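Local coordinates for protein neutral ceramidase (Pseudomonas aeruginosa, PDB 2ZWS) that hydrolyses the N-acyl linkage of ceramides to release sphingosine and a free fatty acid, and also runs the reaction in reverse to make ceramide, at residues I130-E135 / R554-F559; V21-Y26 / Q31-I36. All coordinates share one frame; numbering follows the deposited sequence.

Contact 1. Residues I130-E135 / R554-F559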
ATOM      1  N   ILE A 130      -8.177   6.097  -6.148  1.00 10.72           N
ATOM      2  CA  ILE A 130      -7.095   7.080  -6.001  1.00 11.19           C
ATOM      3  C   ILE A 130      -7.589   8.436  -6.512  1.00 10.39           C
ATOM      4  O   ILE A 130      -7.447   9.495  -5.844  1.00 11.62           O
ATOM      5  CB  ILE A 130      -5.815   6.650  -6.744  1.00 11.44           C
ATOM      6  CG1 ILE A 130      -5.181   5.463  -6.004  1.00  9.90           C
ATOM      7  CG2 ILE A 130      -4.819   7.823  -6.875  1.00 10.43           C
ATOM      8  CD1 ILE A 130      -4.011   4.731  -6.750  1.00 11.58           C
ATOM      9  N   VAL A 131      -8.189   8.430  -7.701  1.00 11.01           N
ATOM     10  CA  VAL A 131      -8.722   9.690  -8.233  1.00 12.35           C
ATOM     11  C   VAL A 131      -9.795  10.276  -7.282  1.00 11.94           C
ATOM     12  O   VAL A 131      -9.773  11.462  -6.977  1.00 12.46           O
ATOM     13  CB  VAL A 131      -9.267   9.490  -9.670  1.00 12.73           C
ATOM     14  CG1 VAL A 131     -10.008  10.770 -10.167  1.00 14.36           C
ATOM     15  CG2 VAL A 131      -8.141   9.106 -10.622  1.00 13.82           C
ATOM     16  N   ARG A 132     -10.685   9.444  -6.757  1.00 11.24           N
ATOM     17  CA  ARG A 132     -11.742   9.935  -5.857  1.00 12.49           C
ATOM     18  C   ARG A 132     -11.124  10.530  -4.589  1.00 12.19           C
ATOM     19  O   ARG A 132     -11.591  11.519  -4.064  1.00 12.21           O
ATOM     20  CB  ARG A 132     -12.661   8.778  -5.501  1.00 13.76           C
ATOM     21  CG  ARG A 132     -13.956   9.183  -4.798  1.00 14.98           C
ATOM     22  CD  ARG A 132     -14.853   7.930  -4.458  1.00 16.77           C
ATOM     23  NE  ARG A 132     -14.771   6.902  -5.501  1.00 21.36           N
ATOM     24  CZ  ARG A 132     -14.234   5.682  -5.364  1.00 19.83           C
ATOM     25  NH1 ARG A 132     -13.777   5.222  -4.173  1.00 15.83           N
ATOM     26  NH2 ARG A 132     -14.184   4.901  -6.442  1.00 21.49           N
ATOM     27  N   SER A 133     -10.020   9.955  -4.108  1.00 10.94           N
ATOM     28  CA  SER A 133      -9.391  10.495  -2.867  1.00 11.88           C
ATOM     29  C   SER A 133      -8.865  11.922  -3.102  1.00 11.05           C
ATOM     30  O   SER A 133      -8.974  12.798  -2.221  1.00 10.81           O
ATOM     31  CB  SER A 133      -8.302   9.551  -2.327  1.00 12.47           C
ATOM     32  OG  SER A 133      -7.143   9.609  -3.116  1.00 12.00           O
ATOM     33  N   ILE A 134      -8.334  12.173  -4.303  1.00 10.92           N
ATOM     34  CA  ILE A 134      -7.803  13.491  -4.656  1.00 11.97           C
ATOM     35  C   ILE A 134      -8.934  14.473  -4.834  1.00 12.63           C
ATOM     36  O   ILE A 134      -8.851  15.600  -4.352  1.00 12.45           O
ATOM     37  CB  ILE A 134      -6.916  13.398  -5.921  1.00 10.80           C
ATOM     38  CG1 ILE A 134      -5.650  12.550  -5.657  1.00 10.06           C
ATOM     39  CG2 ILE A 134      -6.439  14.787  -6.419  1.00 12.66           C
ATOM     40  CD1 ILE A 134      -4.872  12.101  -6.954  1.00 11.85           C
ATOM     41  N   GLU A 135     -10.008  14.031  -5.478  1.00 12.94           N
ATOM     42  CA  GLU A 135     -11.206  14.861  -5.638  1.00 14.53           C
ATOM     43  C   GLU A 135     -11.760  15.283  -4.284  1.00 14.04           C
ATOM     44  O   GLU A 135     -12.154  16.455  -4.087  1.00 15.65           O
ATOM     45  CB  GLU A 135     -12.247  14.078  -6.417  1.00 15.83           C
ATOM     46  CG  GLU A 135     -11.850  13.896  -7.847  1.00 18.57           C
ATOM     47  CD  GLU A 135     -12.896  13.118  -8.635  1.00 23.28           C
ATOM     48  OE1 GLU A 135     -13.598  12.264  -8.049  1.00 26.07           O
ATOM     49  OE2 GLU A 135     -12.997  13.357  -9.848  1.00 27.75           O
ATOM     50  N   ARG A 554     -18.744  -3.240  -3.943  1.00 13.94           N
ATOM     51  CA  ARG A 554     -19.437  -2.448  -2.935  1.00 13.58           C
ATOM     52  C   ARG A 554     -18.573  -1.265  -2.447  1.00 14.20           C
ATOM     53  O   ARG A 554     -18.465  -0.979  -1.260  1.00 13.74           O
ATOM     54  CB  ARG A 554     -19.958  -3.337  -1.796  1.00 13.49           C
ATOM     55  CG  ARG A 554     -20.926  -4.403  -2.342  1.00 14.32           C
ATOM     56  CD  ARG A 554     -21.891  -4.941  -1.311  1.00 16.85           C
ATOM     57  NE  ARG A 554     -22.868  -3.944  -0.867  1.00 17.11           N
ATOM     58  CZ  ARG A 554     -23.967  -3.604  -1.538  1.00 16.02           C
ATOM     59  NH1 ARG A 554     -24.776  -2.685  -1.023  1.00 17.82           N
ATOM     60  NH2 ARG A 554     -24.238  -4.164  -2.717  1.00 16.07           N
ATOM     61  N   THR A 555     -17.960  -0.615  -3.431  1.00 13.83           N
ATOM     62  CA  THR A 555     -17.061   0.503  -3.237  1.00 14.43           C
ATOM     63  C   THR A 555     -17.825   1.631  -2.504  1.00 14.23           C
ATOM     64  O   THR A 555     -18.957   2.017  -2.923  1.00 15.31           O
ATOM     65  CB  THR A 555     -16.555   0.947  -4.611  1.00 14.49           C
ATOM     66  OG1 THR A 555     -15.863  -0.140  -5.263  1.00 16.11           O
ATOM     67  CG2 THR A 555     -15.664   2.196  -4.520  1.00 15.21           C
ATOM     68  N   GLU A 556     -17.229   2.148  -1.424  1.00 14.69           N
ATOM     69  CA  GLU A 556     -17.813   3.201  -0.570  1.00 15.64           C
ATOM     70  C   GLU A 556     -19.066   2.733   0.161  1.00 16.16           C
ATOM     71  O   GLU A 556     -19.786   3.540   0.780  1.00 18.00           O
ATOM     72  CB  GLU A 556     -18.095   4.495  -1.351  1.00 15.95           C
ATOM     73  CG  GLU A 556     -16.846   5.105  -2.056  1.00 16.83           C
ATOM     74  CD  GLU A 556     -15.772   5.647  -1.099  1.00 18.58           C
ATOM     75  OE1 GLU A 556     -16.050   5.955   0.076  1.00 22.03           O
ATOM     76  OE2 GLU A 556     -14.659   5.870  -1.569  1.00 16.60           O
ATOM     77  N   LYS A 557     -19.333   1.430   0.048  1.00 15.56           N
ATOM     78  CA  LYS A 557     -20.429   0.797   0.774  0.50 16.11           C
ATOM     79  C   LYS A 557     -19.916  -0.369   1.622  1.00 15.41           C
ATOM     80  O   LYS A 557     -18.742  -0.356   2.040  1.00 15.13           O
ATOM     81  CB  LYS A 557     -21.561   0.414  -0.185  0.50 15.92           C
ATOM     82  CG  LYS A 557     -22.151   1.640  -0.925  0.50 16.75           C
ATOM     83  CD  LYS A 557     -23.149   1.212  -1.998  0.50 17.63           C
ATOM     84  CE  LYS A 557     -24.541   1.016  -1.408  0.50 19.52           C
ATOM     85  NZ  LYS A 557     -25.508   0.498  -2.425  0.50 19.80           N
ATOM     86  N   THR A 558     -20.753  -1.372   1.897  1.00 15.27           N
ATOM     87  CA  THR A 558     -20.358  -2.416   2.818  1.00 14.80           C
ATOM     88  C   THR A 558     -21.084  -3.728   2.570  1.00 14.68           C
ATOM     89  O   THR A 558     -22.200  -3.766   2.067  1.00 14.67           O
ATOM     90  CB  THR A 558     -20.596  -1.956   4.301  1.00 15.27           C
ATOM     91  OG1 THR A 558     -20.101  -2.937   5.224  1.00 15.22           O
ATOM     92  CG2 THR A 558     -22.087  -1.630   4.559  1.00 16.00           C
ATOM     93  N   PHE A 559     -20.434  -4.821   2.917  1.00 13.56           N
ATOM     94  CA  PHE A 559     -21.092  -6.131   2.902  1.00 14.16           C
ATOM     95  C   PHE A 559     -21.862  -6.414   4.174  1.00 14.66           C
ATOM     96  O   PHE A 559     -22.592  -7.418   4.250  1.00 15.23           O
ATOM     97  CB  PHE A 559     -20.055  -7.243   2.671  1.00 14.17           C
ATOM     98  CG  PHE A 559     -19.511  -7.269   1.267  1.00 14.25           C
ATOM     99  CD1 PHE A 559     -20.262  -7.844   0.231  1.00 13.94           C
ATOM    100  CD2 PHE A 559     -18.282  -6.679   0.955  1.00 13.78           C
ATOM    101  CE1 PHE A 559     -19.789  -7.868  -1.067  1.00 14.83           C
ATOM    102  CE2 PHE A 559     -17.795  -6.700  -0.353  1.00 13.40           C
ATOM    103  CZ  PHE A 559     -18.563  -7.279  -1.381  1.00 14.20           C
TER
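Arg-132 reaches from helix 120-138 to the loop carrying Thr-555 and Glu-556; within residues 130-135 it is the side chain that meets that loop. Before it, Ile-130 turns a branched apolar side chain into the protein, against Val-70 and Val-74 of helix 68-81. The Arg-132 chain runs straight through its first two torsions and bends at the third (chi3 -36°), which brings NH1 to Glu-556 OE2 at 2.8 Å. A single N-H makes this salt bridge, bent at the hydrogen (141°): OE2 offers its anti lone pair and sits at the guanidinium edge, tilted 23° out of its plane, with the two flat groups nearly perpendicular. The methyl CG2 of Thr-555 comes in obliquely, 3.6 Å from both NH1 and NH2 of Arg-132. Glu-556 also pairs through OE1 with Arg-136, one helical turn on, while Asp-13 bonds through its backbone to both Arg-132 NH1 and Glu-556 OE2. Next along the helix, Ser-133 folds its OG back onto Ile-130 O (2.7 Å), a compact way to bury a hydroxyl. The type II turn 554-557 thus docks on helix 120-138, whose inner side packs against helix 68-81 and strands 41-49 and 55-61.

Contact 2. Residues V21-Y26 / Q31-I36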
ATOM      1  N   VAL A  21      -9.468 -14.104  -6.001  1.00 14.70           N
ATOM      2  CA  VAL A  21      -8.352 -13.501  -6.712  1.00 14.87           C
ATOM      3  C   VAL A  21      -7.077 -13.708  -5.883  1.00 14.09           C
ATOM      4  O   VAL A  21      -7.062 -13.432  -4.671  1.00 14.16           O
ATOM      5  CB  VAL A  21      -8.567 -11.978  -6.978  1.00 15.49           C
ATOM      6  CG1 VAL A  21      -7.354 -11.371  -7.703  1.00 17.77           C
ATOM      7  CG2 VAL A  21      -9.785 -11.765  -7.845  1.00 15.95           C
ATOM      8  N   GLY A  22      -6.002 -14.164  -6.532  1.00 13.45           N
ATOM      9  CA  GLY A  22      -4.705 -14.270  -5.862  1.00 13.46           C
ATOM     10  C   GLY A  22      -4.303 -12.952  -5.212  1.00 13.33           C
ATOM     11  O   GLY A  22      -4.450 -11.870  -5.812  1.00 13.59           O
ATOM     12  N   MET A  23      -3.781 -13.051  -3.998  1.00 13.13           N
ATOM     13  CA  MET A  23      -3.321 -11.875  -3.260  1.00 12.83           C
ATOM     14  C   MET A  23      -1.912 -11.434  -3.658  1.00 13.58           C
ATOM     15  O   MET A  23      -1.082 -12.279  -4.093  1.00 13.04           O
ATOM     16  CB  MET A  23      -3.475 -12.165  -1.759  1.00 13.56           C
ATOM     17  CG  MET A  23      -4.985 -12.222  -1.450  1.00 13.68           C
ATOM     18  SD  MET A  23      -5.469 -13.033   0.079  1.00 15.81           S
ATOM     19  CE  MET A  23      -5.069 -11.783   1.282  1.00 16.49           C
ATOM     20  N   MET A  24      -1.640 -10.135  -3.503  1.00 12.90           N
ATOM     21  CA  MET A  24      -0.392  -9.542  -3.972  1.00 13.36           C
ATOM     22  C   MET A  24       0.641  -9.415  -2.847  1.00 13.68           C
ATOM     23  O   MET A  24       0.385  -8.759  -1.829  1.00 13.30           O
ATOM     24  CB  MET A  24      -0.639  -8.137  -4.559  1.00 13.20           C
ATOM     25  CG  MET A  24       0.611  -7.491  -5.203  1.00 14.38           C
ATOM     26  SD  MET A  24       1.153  -8.464  -6.615  1.00 17.29           S
ATOM     27  CE  MET A  24       2.955  -8.371  -6.501  1.00 16.64           C
ATOM     28  N   GLY A  25       1.812 -10.022  -3.051  1.00 14.21           N
ATOM     29  CA  GLY A  25       2.922  -9.866  -2.114  1.00 14.59           C
ATOM     30  C   GLY A  25       3.628 -11.178  -1.811  1.00 14.84           C
ATOM     31  O   GLY A  25       4.863 -11.227  -1.762  1.00 15.94           O
ATOM     32  N   TYR A  26       2.853 -12.227  -1.571  1.00 15.24           N
ATOM     33  CA  TYR A  26       3.433 -13.528  -1.188  1.00 15.82           C
ATOM     34  C   TYR A  26       3.699 -14.513  -2.357  1.00 16.87           C
ATOM     35  O   TYR A  26       4.237 -15.607  -2.147  1.00 16.98           O
ATOM     36  CB  TYR A  26       2.598 -14.190  -0.082  1.00 16.51           C
ATOM     37  CG  TYR A  26       2.647 -13.448   1.247  1.00 15.23           C
ATOM     38  CD1 TYR A  26       1.473 -13.063   1.900  1.00 16.51           C
ATOM     39  CD2 TYR A  26       3.886 -13.154   1.869  1.00 14.41           C
ATOM     40  CE1 TYR A  26       1.508 -12.380   3.142  1.00 13.80           C
ATOM     41  CE2 TYR A  26       3.922 -12.469   3.110  1.00 16.61           C
ATOM     42  CZ  TYR A  26       2.738 -12.086   3.724  1.00 17.02           C
ATOM     43  OH  TYR A  26       2.796 -11.407   4.931  1.00 16.70           O
ATOM     44  N   GLN A  31      -3.171 -18.531  -2.319  1.00 18.66           N
ATOM     45  CA  GLN A  31      -3.620 -17.477  -1.425  1.00 16.49           C
ATOM     46  C   GLN A  31      -4.591 -16.573  -2.142  1.00 16.47           C
ATOM     47  O   GLN A  31      -4.248 -15.451  -2.542  1.00 17.27           O
ATOM     48  CB  GLN A  31      -2.442 -16.672  -0.882  1.00 16.83           C
ATOM     49  CG  GLN A  31      -2.848 -15.826   0.312  1.00 15.81           C
ATOM     50  CD  GLN A  31      -1.899 -14.687   0.597  1.00 14.99           C
ATOM     51  OE1 GLN A  31      -0.973 -14.386  -0.172  1.00 14.07           O
ATOM     52  NE2 GLN A  31      -2.145 -14.012   1.718  1.00 13.09           N
ATOM     53  N   LYS A  32      -5.812 -17.065  -2.296  1.00 15.72           N
ATOM     54  CA  LYS A  32      -6.877 -16.260  -2.903  1.00 15.70           C
ATOM     55  C   LYS A  32      -7.736 -15.541  -1.875  1.00 14.79           C
ATOM     56  O   LYS A  32      -7.947 -16.056  -0.774  1.00 14.68           O
ATOM     57  CB  LYS A  32      -7.731 -17.119  -3.826  1.00 16.75           C
ATOM     58  CG  LYS A  32      -6.925 -17.664  -5.012  1.00 19.00           C
ATOM     59  CD  LYS A  32      -7.831 -18.006  -6.177  1.00 22.61           C
ATOM     60  CE  LYS A  32      -7.093 -18.783  -7.206  1.00 24.23           C
ATOM     61  NZ  LYS A  32      -8.039 -19.105  -8.324  1.00 24.84           N
ATOM     62  N   THR A  33      -8.220 -14.348  -2.229  1.00 13.39           N
ATOM     63  CA  THR A  33      -9.109 -13.639  -1.305  1.00 12.78           C
ATOM     64  C   THR A  33     -10.324 -14.494  -0.964  1.00 12.79           C
ATOM     65  O   THR A  33     -10.819 -15.288  -1.789  1.00 13.11           O
ATOM     66  CB  THR A  33      -9.571 -12.254  -1.835  1.00 12.06           C
ATOM     67  OG1 THR A  33     -10.166 -12.445  -3.132  1.00 12.58           O
ATOM     68  CG2 THR A  33      -8.352 -11.318  -2.009  1.00 13.10           C
ATOM     69  N   ALA A  34     -10.778 -14.320   0.268  1.00 11.67           N
ATOM     70  CA  ALA A  34     -11.987 -14.997   0.759  1.00 11.83           C
ATOM     71  C   ALA A  34     -12.824 -14.138   1.697  1.00 12.49           C
ATOM     72  O   ALA A  34     -13.600 -14.667   2.488  1.00 13.23           O
ATOM     73  CB  ALA A  34     -11.598 -16.330   1.445  1.00 13.33           C
ATOM     74  N   GLY A  35     -12.632 -12.821   1.631  1.00 11.40           N
ATOM     75  CA  GLY A  35     -13.425 -11.893   2.433  1.00 11.75           C
ATOM     76  C   GLY A  35     -12.669 -10.629   2.752  1.00 11.44           C
ATOM     77  O   GLY A  35     -11.651 -10.313   2.108  1.00 11.28           O
ATOM     78  N   ILE A  36     -13.189  -9.882   3.732  1.00 10.74           N
ATOM     79  CA  ILE A  36     -12.571  -8.623   4.119  1.00 10.03           C
ATOM     80  C   ILE A  36     -12.437  -8.582   5.617  1.00 10.60           C
ATOM     81  O   ILE A  36     -13.392  -8.876   6.333  1.00 10.48           O
ATOM     82  CB  ILE A  36     -13.454  -7.423   3.670  1.00 10.53           C
ATOM     83  CG1 ILE A  36     -13.526  -7.384   2.133  1.00 10.89           C
ATOM     84  CG2 ILE A  36     -12.976  -6.092   4.301  1.00 11.71           C
ATOM     85  CD1 ILE A  36     -14.529  -6.398   1.612  1.00 13.24           C
TER
HETATM   86  O   HOH W   1       0.166 -14.382  -2.681  1.00 16.00           O
HETATM   87  O   HOH W   2       0.018 -11.778  -0.961  1.00 14.00           O
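Two backbone hydrogen bonds tie Val-21 and Met-23 to the 31-36 segment. Thr-33 N donates to Val-21 O at 2.9 Å, and Met-23 N to Gln-31 O at 2.8 Å. Between them Gly-22 and Lys-32 form an antiparallel non-hydrogen-bonded pair, with the aliphatic CG of Lys-32 beside Gly-22 N. The strand axes stand 99° apart, so the pairing is brief. Thr-33 OG1 accepts a weak bond from Val-21 N and also bonds to Glu-17 O.

Apolar contact centres on Met-23, a long unbranched chain, bent at chi3, that can reach both Thr-33 and Gln-31. Its CG meets Thr-33 CG2 at 3.5 Å. The CE methyl lies in van der Waals contact with the Gln-31 amide, 3.7 Å from NE2, the two side chains crossing at about a right angle.

Water completes the polar side. Gln-31 stretches out, CG anti to its N (chi1 -165°), placing OE1 in the plane of the Tyr-26 ring, 3.5 Å from CD1 at the ring edge. Water 1 links that OE1 to Met-23 O, and water 2 links it to Tyr-26 N. Gln-31 NE2 bonds to Asn-212 O, so both ends of the amide are used. Glycine fits the turn before Tyr-26, because at the backbone angles of Gly-25 a side chain would run into Met-24 O.

Strand 22-24 pairs on with 101-102, while strand 32-36 lies between 214-215 and 584-591 in a mixed sheet.

In the fold
Contact 2 is closed locally in the sequence, whereas contact 1 joins residues more than 400 positions apart, tying the N-terminal ceramidase region to the C-terminal one. Their centres lie 20 Å apart, yet they touch where Phe-559 CD2 packs on Ile-36 CD1 at 3.8 Å. Near this junction is the magnesium site of His-37, Asp-579, Asp-581 and Thr-584: His-37 directly follows the 31-36 segment, Phe-559 N bonds to Asp-579, and the Glu-556 side chain is about 10 Å from that of Asp-579. At the other end of contact 2, the Tyr-26 side chain comes within about 8 Å of the zinc ion, bound by His-97, His-204, Glu-411 and Tyr-448. The 21-36 region thus spans from one metal site toward the other.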